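PDB 4O1S: V-type ATP synthase alpha chain from Thermoplasma volcanium, which is an intein carried within the V-ATPase subunit A precursor, folded as a compact, mostly beta-strand splicing domain of the Hint family. Local coordinates for residues 87-98 against 161-169. Numbering follows the deposited sequence.
Sequences RSVSVTPVHKLF and GEGLLVLHN
Arg87 meets the 161-164 turn at the edge of its guanidinium, its chain extended from CG to NE, and NE donates to Gly163 O at 2.7 Å, meeting a carbonyl lone pair with the acceptor almost exactly in the guanidinium plane. A water bound by Arg87 NH2 weakly bridges back to the same oxygen, while NH1 pairs with Asp132, contacts that should restrict its rotation. Beside it, Ser88 N bonds to Glu162 O (3.0 Å), the firmer half of a lone antiparallel bridge. Inward, the two methyls of Leu165 divide their contacts: CD2 lies by the aliphatic stem of Arg87, and CD1 meets Val89 CG1 obliquely at 3.5 Å. Leu167 lies alongside Leu97, with its CD2 3.4 Å from Leu97 CD1. Thr92 to His95 fit the TxxH motif of inteins, and His168-Asn169 their C-terminal His-Asn pair; the fold brings these two motifs together. The His95 ring stands across Leu167, touching its CB through CE1 (3.7 Å), and lies side by side with the Asn169 side chain, touching it at CB, ring and amide planes 13° apart. Lys96 N weakly bonds His95 ND1, whereas Lys96 O accepts from His168 N at 3.0 Å. With CG anti to the backbone N (chi1 -172°), His168 presents a ring edge to Lys96 CD. Its CB lies 3.6 Å from Phe98 CZ, and the Phe98 and His168 rings are inclined at 57°.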
loop_
_atom_site.group_PDB
_atom_site.type_symbol
_atom_site.label_atom_id
_atom_site.label_comp_id
_atom_site.label_asym_id
_atom_site.label_seq_id
_atom_site.Cartn_x
_atom_site.Cartn_y
_atom_site.Cartn_z
ATOM N N ARG A 87 -13.503 -0.763 4.735
ATOM C CA ARG A 87 -12.144 -0.883 4.246
ATOM C C ARG A 87 -11.213 -0.042 5.102
ATOM O O ARG A 87 -11.607 1.018 5.603
ATOM C CB ARG A 87 -12.060 -0.410 2.803
ATOM C CG ARG A 87 -12.900 -1.228 1.864
ATOM C CD ARG A 87 -12.689 -0.800 0.443
ATOM N NE ARG A 87 -13.220 -1.814 -0.440
ATOM C CZ ARG A 87 -14.499 -1.899 -0.774
ATOM N NH1 ARG A 87 -15.377 -1.010 -0.320
ATOM N NH2 ARG A 87 -14.894 -2.874 -1.570
ATOM N N SER A 88 -9.979 -0.509 5.269
ATOM C CA SER A 88 -9.020 0.198 6.113
ATOM C C SER A 88 -7.565 0.026 5.684
ATOM O O SER A 88 -7.168 -1.006 5.120
ATOM C CB SER A 88 -9.180 -0.212 7.570
ATOM O OG SER A 88 -8.686 -1.521 7.755
ATOM N N VAL A 89 -6.780 1.060 5.946
ATOM C CA VAL A 89 -5.338 0.962 5.825
ATOM C C VAL A 89 -4.720 2.064 6.704
ATOM O O VAL A 89 -5.293 3.146 6.861
ATOM C CB VAL A 89 -4.902 1.055 4.357
ATOM C CG1 VAL A 89 -5.210 2.442 3.797
ATOM C CG2 VAL A 89 -3.422 0.692 4.194
ATOM N N SER A 90 -3.595 1.762 7.338
ATOM C CA SER A 90 -2.857 2.774 8.088
ATOM C C SER A 90 -1.616 3.070 7.264
ATOM O O SER A 90 -0.872 2.157 6.864
ATOM C CB SER A 90 -2.480 2.294 9.501
ATOM O OG SER A 90 -3.620 1.985 10.296
ATOM N N VAL A 91 -1.408 4.339 6.955
ATOM C CA VAL A 91 -0.268 4.698 6.130
ATOM C C VAL A 91 0.431 5.933 6.658
ATOM O O VAL A 91 -0.035 6.647 7.549
ATOM C CB VAL A 91 -0.650 4.925 4.648
ATOM C CG1 VAL A 91 -1.275 3.660 4.045
ATOM C CG2 VAL A 91 -1.609 6.102 4.533
ATOM N N THR A 92 1.583 6.152 6.073
ATOM C CA THR A 92 2.403 7.302 6.317
ATOM C C THR A 92 1.648 8.540 5.797
ATOM O O THR A 92 0.905 8.442 4.826
ATOM C CB THR A 92 3.695 7.034 5.525
ATOM O OG1 THR A 92 4.766 6.723 6.433
ATOM C CG2 THR A 92 4.030 8.159 4.624
ATOM N N PRO A 93 1.807 9.705 6.456
ATOM C CA PRO A 93 1.093 10.926 6.039
ATOM C C PRO A 93 1.315 11.336 4.592
ATOM O O PRO A 93 0.363 11.872 4.003
ATOM C CB PRO A 93 1.646 11.998 6.969
ATOM C CG PRO A 93 1.999 11.272 8.184
ATOM C CD PRO A 93 2.472 9.888 7.755
ATOM N N VAL A 94 2.514 11.097 4.039
ATOM C CA VAL A 94 2.812 11.481 2.648
ATOM C C VAL A 94 2.340 10.464 1.598
ATOM O O VAL A 94 2.346 10.765 0.402
ATOM C CB VAL A 94 4.311 11.833 2.404
ATOM C CG1 VAL A 94 4.702 13.071 3.154
ATOM C CG2 VAL A 94 5.221 10.698 2.790
ATOM N N HIS A 95 1.936 9.274 2.046
ATOM C CA HIS A 95 1.349 8.275 1.158
ATOM C C HIS A 95 0.089 8.810 0.502
ATOM O O HIS A 95 -0.637 9.609 1.102
ATOM C CB HIS A 95 1.009 7.003 1.923
ATOM C CG HIS A 95 1.160 5.766 1.111
ATOM N ND1 HIS A 95 0.877 5.734 -0.237
ATOM C CD2 HIS A 95 1.606 4.530 1.433
ATOM C CE1 HIS A 95 1.123 4.524 -0.704
ATOM N NE2 HIS A 95 1.566 3.773 0.288
ATOM N N LYS A 96 -0.169 8.360 -0.728
ATOM C CA LYS A 96 -1.281 8.883 -1.539
ATOM C C LYS A 96 -2.386 7.889 -1.815
ATOM O O LYS A 96 -2.140 6.691 -2.035
ATOM C CB LYS A 96 -0.786 9.439 -2.871
ATOM C CG LYS A 96 -0.133 10.781 -2.721
ATOM C CD LYS A 96 0.704 11.149 -3.917
ATOM C CE LYS A 96 1.184 12.585 -3.762
ATOM N NZ LYS A 96 1.842 13.091 -4.982
ATOM N N LEU A 97 -3.613 8.403 -1.794
ATOM C CA LEU A 97 -4.780 7.621 -2.170
ATOM C C LEU A 97 -5.349 8.285 -3.412
ATOM O O LEU A 97 -4.946 9.397 -3.773
ATOM C CB LEU A 97 -5.820 7.601 -1.050
ATOM C CG LEU A 97 -5.592 6.965 0.344
ATOM C CD1 LEU A 97 -5.507 5.479 0.276
ATOM C CD2 LEU A 97 -4.362 7.513 1.087
ATOM N N PHE A 98 -6.275 7.608 -4.072
ATOM C CA PHE A 98 -6.938 8.177 -5.235
ATOM C C PHE A 98 -8.353 8.571 -4.869
ATOM O O PHE A 98 -9.102 7.768 -4.291
ATOM C CB PHE A 98 -6.963 7.159 -6.370
ATOM C CG PHE A 98 -5.633 6.945 -6.997
ATOM C CD1 PHE A 98 -5.106 7.903 -7.871
ATOM C CD2 PHE A 98 -4.886 5.808 -6.694
ATOM C CE1 PHE A 98 -3.856 7.731 -8.451
ATOM C CE2 PHE A 98 -3.630 5.608 -7.263
ATOM C CZ PHE A 98 -3.108 6.570 -8.141
ATOM N N GLY A 161 -4.204 -3.411 2.141
ATOM C CA GLY A 161 -5.148 -3.034 3.169
ATOM C C GLY A 161 -6.362 -3.939 3.192
ATOM O O GLY A 161 -6.573 -4.788 2.319
ATOM N N GLU A 162 -7.163 -3.765 4.226
ATOM C CA GLU A 162 -8.433 -4.441 4.305
ATOM C C GLU A 162 -9.381 -3.899 3.234
ATOM O O GLU A 162 -9.819 -2.756 3.322
ATOM C CB GLU A 162 -9.026 -4.192 5.685
ATOM C CG GLU A 162 -8.429 -5.063 6.744
ATOM C CD GLU A 162 -8.915 -6.481 6.601
ATOM O OE1 GLU A 162 -10.033 -6.672 6.047
ATOM O OE2 GLU A 162 -8.171 -7.395 7.023
ATOM N N GLY A 163 -9.696 -4.699 2.219
ATOM C CA GLY A 163 -10.727 -4.306 1.272
ATOM C C GLY A 163 -10.154 -3.784 -0.028
ATOM O O GLY A 163 -10.805 -3.019 -0.737
ATOM N N LEU A 164 -8.923 -4.198 -0.323
ATOM C CA LEU A 164 -8.280 -3.914 -1.596
ATOM C C LEU A 164 -8.262 -2.425 -1.938
ATOM O O LEU A 164 -8.735 -2.005 -3.006
ATOM C CB LEU A 164 -8.949 -4.701 -2.726
ATOM C CG LEU A 164 -9.281 -6.173 -2.501
ATOM C CD1 LEU A 164 -9.878 -6.737 -3.752
ATOM C CD2 LEU A 164 -8.072 -6.975 -2.147
ATOM N N LEU A 165 -7.726 -1.622 -1.029
ATOM C CA LEU A 165 -7.514 -0.220 -1.344
ATOM C C LEU A 165 -6.354 -0.083 -2.332
ATOM O O LEU A 165 -5.467 -0.967 -2.436
ATOM C CB LEU A 165 -7.244 0.580 -0.080
ATOM C CG LEU A 165 -8.407 0.549 0.910
ATOM C CD1 LEU A 165 -7.932 0.916 2.313
ATOM C CD2 LEU A 165 -9.517 1.497 0.454
ATOM N N VAL A 166 -6.385 1.025 -3.070
ATOM C CA VAL A 166 -5.442 1.246 -4.137
ATOM C C VAL A 166 -4.512 2.346 -3.692
ATOM O O VAL A 166 -4.949 3.491 -3.445
ATOM C CB VAL A 166 -6.152 1.654 -5.456
ATOM C CG1 VAL A 166 -5.117 1.822 -6.588
ATOM C CG2 VAL A 166 -7.229 0.630 -5.829
ATOM N N LEU A 167 -3.226 2.010 -3.602
ATOM C CA LEU A 167 -2.261 2.908 -2.979
ATOM C C LEU A 167 -1.242 3.382 -3.982
ATOM O O LEU A 167 -0.588 2.577 -4.648
ATOM C CB LEU A 167 -1.602 2.218 -1.791
ATOM C CG LEU A 167 -2.685 1.800 -0.789
ATOM C CD1 LEU A 167 -2.267 0.735 0.203
ATOM C CD2 LEU A 167 -3.149 3.037 -0.066
ATOM N N HIS A 168 -1.132 4.699 -4.112
ATOM C CA HIS A 168 -0.140 5.284 -5.008
ATOM C C HIS A 168 1.235 5.445 -4.359
ATOM O O HIS A 168 1.589 6.529 -3.866
ATOM C CB HIS A 168 -0.598 6.630 -5.534
ATOM C CG HIS A 168 0.300 7.173 -6.587
ATOM N ND1 HIS A 168 0.858 8.433 -6.518
ATOM C CD2 HIS A 168 0.780 6.617 -7.725
ATOM C CE1 HIS A 168 1.618 8.637 -7.575
ATOM N NE2 HIS A 168 1.587 7.548 -8.330
ATOM N N ASN A 169 2.012 4.369 -4.385
ATOM C CA ASN A 169 3.316 4.357 -3.738
ATOM C C ASN A 169 4.409 4.744 -4.741
ATOM O O ASN A 169 5.584 4.876 -4.373
ATOM C CB ASN A 169 3.602 2.958 -3.229
ATOM C CG ASN A 169 3.837 1.997 -4.365
ATOM O OD1 ASN A 169 3.394 2.240 -5.501
ATOM N ND2 ASN A 169 4.548 0.909 -4.086
HETATM O O HOH W 1 -13.004 -5.031 -2.110
HETATM O O HOH W 2 -7.318 5.003 -3.220
#